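Side-chain contacts in glycinin A3B4 subunit (Glycine max, PDB 2D5F), which serves as a seed storage protein of the 11S globulin type in soybean, built from two cupin domains and assembling into hexamers: residues 211-214 and 215-219; 324-327 and 328-331; 423-426 and 427-430. All coordinates share one frame; numbering follows the deposited sequence.

How the contacts relate
The three contacts follow one another along the chain without touching, and each is a place where the backbone changes course. Contact 1 ends helix 210-216, its centre about 37 Å from the centre of the chain; contact 2 is a tight turn in the loop before strand 332-334; contact 3 is the turn between strands 421-424 and 429-435 of the second cupin domain. Centres of contacts 1 and 2 lie 31 Å apart, those of contacts 2 and 3 34 Å, and those of contacts 1 and 3 52 Å. Contact 3 lies near a bound magnesium ion, about 4 Å from the side chain of Val430. All three also meet other subunits of the six-chain assembly.

Contact 1: residues 211-214 and 215-219; sequences HFLA and QSFNT
Successive i-to-i+4 bonds carry the helix from His211 to Phe217: Gln215 N donates to His211 O, Ser216 N to Phe212 O and Phe217 N to Leu213 O, after which Asn218 adopts positive phi and the helix closes in a Schellman motif. Thr219 N reaches back to Ala214 O at 2.9 Å, while Asn218 N bonds to Gln215 O at 3.2 Å. Ser216 gives Phe212 O a second donor. With OG beside its own backbone N (chi1 -64°), the hydroxyl folds back to Phe212 O at 2.7 Å, approaching from above the carbonyl plane and from the face opposite to Ser216 N. The same OG sits over one face of the Phe212 ring, with Phe212 CE1 2.9 Å from Ser216 OG, so one oxygen meets both the carbonyl and the ring of Phe212, tightly at CE1. One turn apart, the extended Gln215 side chain stacks its amide on the His211 ring, the two planes tilted 27° apart and Gln215 NE2 3.1 Å from His211 CE1. Leu213 and Phe217 run alongside each other in the same direction and touch through Leu213 CD2 and Phe217 CE1 at 3.9 Å. Near the start of the helix, Ser209 OG bonds to Phe212 N. Helix 221-226 packs against this terminus, Glu221 and Ala224 meeting His211, Leu213 and Ala214, while Phe459 of a neighbouring subunit makes an edge-to-face contact with Phe217.

Contact 2: residues 324-327 and 328-331; sequences ENIC and TMKL
Glu324 O lies 3.1 Å from Thr328 OG1 and accepts from Asn355 ND2 of a neighbouring subunit, while the Glu324 carboxylate turns away to Ser452 of that subunit and to Gly321 N of its own chain. Next along, Asn325 contributes the acceptor on which the turn closes: Thr328 N donates to Asn325 O at 2.6 Å. Thr328 OG1 also lies 2.7 Å from Asn325 O. With chi1 45°, this hydroxyl sits between its own backbone N and carbonyl carbon, which brings it back beside Asn325 O, and Glu323 O is a further acceptor for its proton. Ile326 repeats the three-residue spacing, its O accepting from Met329 N at 3.0 Å. The side chains of these two residues only just meet, Ile326 CD1 lying 4.5 Å from Met329 CE. At Cys327 the side chain points away from 328-331, and SG, beside its own backbone N, forms the disulfide with Cys85. Further along the chain, Met329 O accepts from Arg115 NH2, and Leu331 pairs with Val124 through backbone bonds. Two successive i-to-i+3 bonds are characteristic of a short 3-10 turn, which here carries the disulfide cysteine and leads the chain into strand 332-334, the outermost strand, within this chain, of a sheet of the first cupin domain.

Contact 3: residues 423-426 and 427-430; sequences VVPQ and NFVV
Pro425 lies over the face of the Phe428 ring, its CB 3.5 Å from the ring centroid and 11° off the normal, a close CH-pi contact. Pro425 CG and CD extend along the same face, with Pro425 CD 3.8 Å from Phe428 CD1. The ring is brought there by its first torsion (chi1 -78°), which sets CG beside the backbone N, the same N that donates to Pro425 O at 3.0 Å and closes the turn. A water hydrogen-bonds to both Pro425 O (3.1 Å) and Phe428 O (2.7 Å), though with more acceptors in reach than protons. On the strand side of the turn, Val424 CG1 meets Val430 CB at 4.0 Å, the two branched side chains crossing at about a right angle. At the corner, Gln426 and Asn427 run side by side with their amide planes 76° apart. Both amides are held from outside: Gln426 by Leu386 O and by Asn153 and Gln155 of a neighbouring subunit, Asn427 ND2 by Asn385 O. Val403 of strand 398-404 packs on Val424, Phe428 and Val430, and a bound magnesium ion lies about 4 Å from the side chain of Val430. Pro425 opens a type II beta turn that ends at Phe428, with Gln426 and Asn427, the latter at positive phi, as its central residues, linking strands 421-424 and 429-435 across the two sheets of the cupin barrel.

Contact 1: residues 211-214 and 215-219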
loop_
_atom_site.group_PDB
_atom_site.type_symbol
_atom_site.label_atom_id
_atom_site.label_comp_id
_atom_site.label_asym_id
_atom_site.label_seq_id
_atom_site.Cartn_x
_atom_site.Cartn_y
_atom_site.Cartn_z
ATOM N N HIS B 211 8.347 -42.294 20.784
ATOM C CA HIS B 211 7.074 -42.927 20.491
ATOM C C HIS B 211 6.131 -41.964 19.780
ATOM O O HIS B 211 5.484 -42.330 18.795
ATOM C CB HIS B 211 6.406 -43.418 21.774
ATOM C CG HIS B 211 5.046 -44.001 21.551
ATOM N ND1 HIS B 211 3.913 -43.504 22.157
ATOM C CD2 HIS B 211 4.634 -45.022 20.761
ATOM C CE1 HIS B 211 2.860 -44.192 21.750
ATOM N NE2 HIS B 211 3.270 -45.119 20.903
ATOM N N PHE B 212 6.046 -40.739 20.289
ATOM C CA PHE B 212 5.163 -39.746 19.688
ATOM C C PHE B 212 5.688 -39.280 18.335
ATOM O O PHE B 212 4.906 -39.042 17.411
ATOM C CB PHE B 212 4.978 -38.546 20.620
ATOM C CG PHE B 212 3.971 -37.550 20.118
ATOM C CD1 PHE B 212 4.377 -36.421 19.415
ATOM C CD2 PHE B 212 2.611 -37.762 20.315
ATOM C CE1 PHE B 212 3.440 -35.514 18.917
ATOM C CE2 PHE B 212 1.666 -36.862 19.820
ATOM C CZ PHE B 212 2.086 -35.735 19.118
ATOM N N LEU B 213 7.005 -39.149 18.211
ATOM C CA LEU B 213 7.576 -38.734 16.939
ATOM C C LEU B 213 7.312 -39.848 15.940
ATOM O O LEU B 213 7.000 -39.590 14.775
ATOM C CB LEU B 213 9.083 -38.484 17.062
ATOM C CG LEU B 213 9.499 -37.252 17.881
ATOM C CD1 LEU B 213 11.008 -37.064 17.799
ATOM C CD2 LEU B 213 8.780 -36.004 17.352
ATOM N N ALA B 214 7.424 -41.088 16.408
ATOM C CA ALA B 214 7.193 -42.247 15.556
ATOM C C ALA B 214 5.785 -42.189 14.968
ATOM O O ALA B 214 5.600 -42.392 13.767
ATOM C CB ALA B 214 7.388 -43.539 16.355
ATOM N N GLN B 215 4.798 -41.899 15.813
ATOM C CA GLN B 215 3.415 -41.807 15.354
ATOM C C GLN B 215 3.188 -40.558 14.502
ATOM O O GLN B 215 2.569 -40.625 13.441
ATOM C CB GLN B 215 2.448 -41.779 16.544
ATOM C CG GLN B 215 2.525 -42.985 17.461
ATOM C CD GLN B 215 1.385 -43.018 18.452
ATOM O OE1 GLN B 215 0.346 -43.633 18.206
ATOM N NE2 GLN B 215 1.562 -42.337 19.577
ATOM N N SER B 216 3.688 -39.421 14.981
ATOM C CA SER B 216 3.544 -38.145 14.287
ATOM C C SER B 216 4.041 -38.196 12.852
ATOM O O SER B 216 3.346 -37.768 11.923
ATOM C CB SER B 216 4.321 -37.044 15.023
ATOM O OG SER B 216 3.803 -36.818 16.317
ATOM N N PHE B 217 5.252 -38.717 12.686
ATOM C CA PHE B 217 5.890 -38.801 11.382
ATOM C C PHE B 217 5.666 -40.123 10.645
ATOM O O PHE B 217 6.266 -40.359 9.597
ATOM C CB PHE B 217 7.393 -38.542 11.546
ATOM C CG PHE B 217 7.717 -37.200 12.157
ATOM C CD1 PHE B 217 8.867 -37.033 12.927
ATOM C CD2 PHE B 217 6.876 -36.102 11.957
ATOM C CE1 PHE B 217 9.177 -35.800 13.493
ATOM C CE2 PHE B 217 7.178 -34.858 12.520
ATOM C CZ PHE B 217 8.331 -34.708 13.289
ATOM N N ASN B 218 4.799 -40.976 11.186
ATOM C CA ASN B 218 4.506 -42.267 10.565
ATOM C C ASN B 218 5.790 -43.010 10.221
ATOM O O ASN B 218 5.991 -43.441 9.087
ATOM C CB ASN B 218 3.669 -42.071 9.295
ATOM C CG ASN B 218 3.337 -43.386 8.601
ATOM O OD1 ASN B 218 2.825 -44.322 9.220
ATOM N ND2 ASN B 218 3.623 -43.458 7.304
ATOM N N THR B 219 6.658 -43.157 11.212
ATOM C CA THR B 219 7.925 -43.841 11.023
ATOM C C THR B 219 8.121 -44.837 12.161
ATOM O O THR B 219 7.281 -44.931 13.055
ATOM C CB THR B 219 9.085 -42.827 11.025
ATOM O OG1 THR B 219 10.309 -43.498 10.721
ATOM C CG2 THR B 219 9.204 -42.159 12.388
#

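Contact 2: residues 324-327 and 328-331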
loop_
_atom_site.group_PDB
_atom_site.type_symbol
_atom_site.label_atom_id
_atom_site.label_comp_id
_atom_site.label_asym_id
_atom_site.label_seq_id
_atom_site.Cartn_x
_atom_site.Cartn_y
_atom_site.Cartn_z
ATOM N N GLU B 324 6.802 -19.425 -8.292
ATOM C CA GLU B 324 7.460 -18.374 -9.065
ATOM C C GLU B 324 7.751 -17.089 -8.305
ATOM O O GLU B 324 8.652 -16.335 -8.675
ATOM C CB GLU B 324 6.625 -18.048 -10.299
ATOM C CG GLU B 324 6.421 -19.237 -11.208
ATOM C CD GLU B 324 5.336 -18.992 -12.226
ATOM O OE1 GLU B 324 4.204 -18.653 -11.811
ATOM O OE2 GLU B 324 5.614 -19.142 -13.433
ATOM N N ASN B 325 6.994 -16.835 -7.247
ATOM C CA ASN B 325 7.195 -15.620 -6.477
ATOM C C ASN B 325 7.554 -15.873 -5.014
ATOM O O ASN B 325 8.706 -16.184 -4.695
ATOM C CB ASN B 325 5.945 -14.734 -6.569
ATOM C CG ASN B 325 4.658 -15.518 -6.403
ATOM O OD1 ASN B 325 4.290 -16.316 -7.262
ATOM N ND2 ASN B 325 3.967 -15.295 -5.292
ATOM N N ILE B 326 6.560 -15.726 -4.139
ATOM C CA ILE B 326 6.738 -15.907 -2.699
ATOM C C ILE B 326 7.660 -17.058 -2.307
ATOM O O ILE B 326 8.630 -16.868 -1.572
ATOM C CB ILE B 326 5.374 -16.105 -1.996
ATOM C CG1 ILE B 326 5.589 -16.539 -0.543
ATOM C CG2 ILE B 326 4.548 -17.129 -2.746
ATOM C CD1 ILE B 326 6.328 -15.523 0.302
ATOM N N CYS B 327 7.353 -18.250 -2.795
ATOM C CA CYS B 327 8.149 -19.416 -2.473
ATOM C C CYS B 327 9.602 -19.319 -2.958
ATOM O O CYS B 327 10.427 -20.190 -2.660
ATOM C CB CYS B 327 7.456 -20.660 -3.028
ATOM S SG CYS B 327 5.914 -21.113 -2.151
ATOM N N THR B 328 9.915 -18.259 -3.700
ATOM C CA THR B 328 11.276 -18.041 -4.194
ATOM C C THR B 328 11.816 -16.658 -3.798
ATOM O O THR B 328 12.676 -16.099 -4.485
ATOM C CB THR B 328 11.378 -18.216 -5.745
ATOM O OG1 THR B 328 10.291 -17.544 -6.395
ATOM C CG2 THR B 328 11.361 -19.684 -6.115
ATOM N N MET B 329 11.290 -16.126 -2.690
ATOM C CA MET B 329 11.687 -14.836 -2.109
ATOM C C MET B 329 13.212 -14.690 -2.239
ATOM O O MET B 329 13.960 -15.530 -1.730
ATOM C CB MET B 329 11.264 -14.828 -0.620
ATOM C CG MET B 329 11.509 -13.548 0.190
ATOM S SD MET B 329 11.071 -13.709 1.992
ATOM C CE MET B 329 9.474 -12.886 2.055
ATOM N N LYS B 330 13.672 -13.652 -2.940
ATOM C CA LYS B 330 15.110 -13.425 -3.116
ATOM C C LYS B 330 15.677 -13.079 -1.754
ATOM O O LYS B 330 15.252 -12.105 -1.133
ATOM C CB LYS B 330 15.365 -12.268 -4.078
ATOM C CG LYS B 330 16.831 -12.083 -4.462
ATOM C CD LYS B 330 17.013 -10.803 -5.263
ATOM C CE LYS B 330 18.156 -10.898 -6.272
ATOM N NZ LYS B 330 19.493 -11.038 -5.650
ATOM N N LEU B 331 16.651 -13.856 -1.290
ATOM C CA LEU B 331 17.203 -13.621 0.030
ATOM C C LEU B 331 18.711 -13.472 0.112
ATOM O O LEU B 331 19.320 -13.742 1.155
ATOM C CB LEU B 331 16.738 -14.728 0.978
ATOM C CG LEU B 331 15.250 -14.676 1.331
ATOM C CD1 LEU B 331 14.862 -15.909 2.130
ATOM C CD2 LEU B 331 14.967 -13.414 2.126
#

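Contact 3: residues 423-426 and 427-430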
loop_
_atom_site.group_PDB
_atom_site.type_symbol
_atom_site.label_atom_id
_atom_site.label_comp_id
_atom_site.label_asym_id
_atom_site.label_seq_id
_atom_site.Cartn_x
_atom_site.Cartn_y
_atom_site.Cartn_z
ATOM N N VAL B 423 28.908 0.308 17.574
ATOM C CA VAL B 423 27.544 0.791 17.422
ATOM C C VAL B 423 27.514 2.299 17.237
ATOM O O VAL B 423 28.188 3.034 17.968
ATOM C CB VAL B 423 26.698 0.461 18.664
ATOM C CG1 VAL B 423 25.333 1.159 18.575
ATOM C CG2 VAL B 423 26.536 -1.039 18.792
ATOM N N VAL B 424 26.739 2.758 16.257
ATOM C CA VAL B 424 26.587 4.184 16.033
ATOM C C VAL B 424 25.091 4.459 16.166
ATOM O O VAL B 424 24.309 4.198 15.251
ATOM C CB VAL B 424 27.090 4.616 14.636
ATOM C CG1 VAL B 424 26.874 6.121 14.446
ATOM C CG2 VAL B 424 28.579 4.268 14.487
ATOM N N PRO B 425 24.674 4.979 17.331
ATOM C CA PRO B 425 23.266 5.289 17.605
ATOM C C PRO B 425 22.637 6.240 16.597
ATOM O O PRO B 425 23.317 7.076 16.003
ATOM C CB PRO B 425 23.310 5.893 19.008
ATOM C CG PRO B 425 24.533 5.215 19.630
ATOM C CD PRO B 425 25.521 5.301 18.493
ATOM N N GLN B 426 21.328 6.097 16.413
ATOM C CA GLN B 426 20.573 6.942 15.510
ATOM C C GLN B 426 20.876 8.408 15.832
ATOM O O GLN B 426 20.968 8.789 17.003
ATOM C CB GLN B 426 19.078 6.662 15.682
ATOM C CG GLN B 426 18.144 7.616 14.939
ATOM C CD GLN B 426 16.677 7.305 15.196
ATOM O OE1 GLN B 426 16.330 6.676 16.200
ATOM N NE2 GLN B 426 15.805 7.764 14.301
ATOM N N ASN B 427 21.039 9.208 14.782
ATOM C CA ASN B 427 21.322 10.640 14.884
ATOM C C ASN B 427 22.705 11.037 15.416
ATOM O O ASN B 427 23.068 12.212 15.342
ATOM C CB ASN B 427 20.239 11.355 15.703
ATOM C CG ASN B 427 18.975 11.668 14.888
ATOM O OD1 ASN B 427 18.206 12.563 15.254
ATOM N ND2 ASN B 427 18.747 10.924 13.799
ATOM N N PHE B 428 23.480 10.094 15.955
ATOM C CA PHE B 428 24.817 10.462 16.415
ATOM C C PHE B 428 25.647 10.711 15.154
ATOM O O PHE B 428 25.463 10.049 14.134
ATOM C CB PHE B 428 25.482 9.350 17.239
ATOM C CG PHE B 428 24.984 9.242 18.662
ATOM C CD1 PHE B 428 25.860 8.883 19.686
ATOM C CD2 PHE B 428 23.641 9.444 18.973
ATOM C CE1 PHE B 428 25.412 8.723 20.998
ATOM C CE2 PHE B 428 23.180 9.288 20.279
ATOM C CZ PHE B 428 24.068 8.925 21.297
ATOM N N VAL B 429 26.558 11.669 15.220
ATOM C CA VAL B 429 27.385 11.992 14.071
ATOM C C VAL B 429 28.668 11.170 14.073
ATOM O O VAL B 429 29.357 11.075 15.091
ATOM C CB VAL B 429 27.705 13.490 14.061
ATOM C CG1 VAL B 429 28.542 13.843 12.832
ATOM C CG2 VAL B 429 26.395 14.281 14.079
ATOM N N VAL B 430 28.976 10.563 12.930
ATOM C CA VAL B 430 30.166 9.738 12.811
ATOM C C VAL B 430 31.022 10.099 11.594
ATOM O O VAL B 430 30.527 10.632 10.598
ATOM C CB VAL B 430 29.772 8.237 12.741
ATOM C CG1 VAL B 430 28.892 7.985 11.517
ATOM C CG2 VAL B 430 31.018 7.359 12.709
HETATM O O HOH W 1 23.840 8.164 13.120
#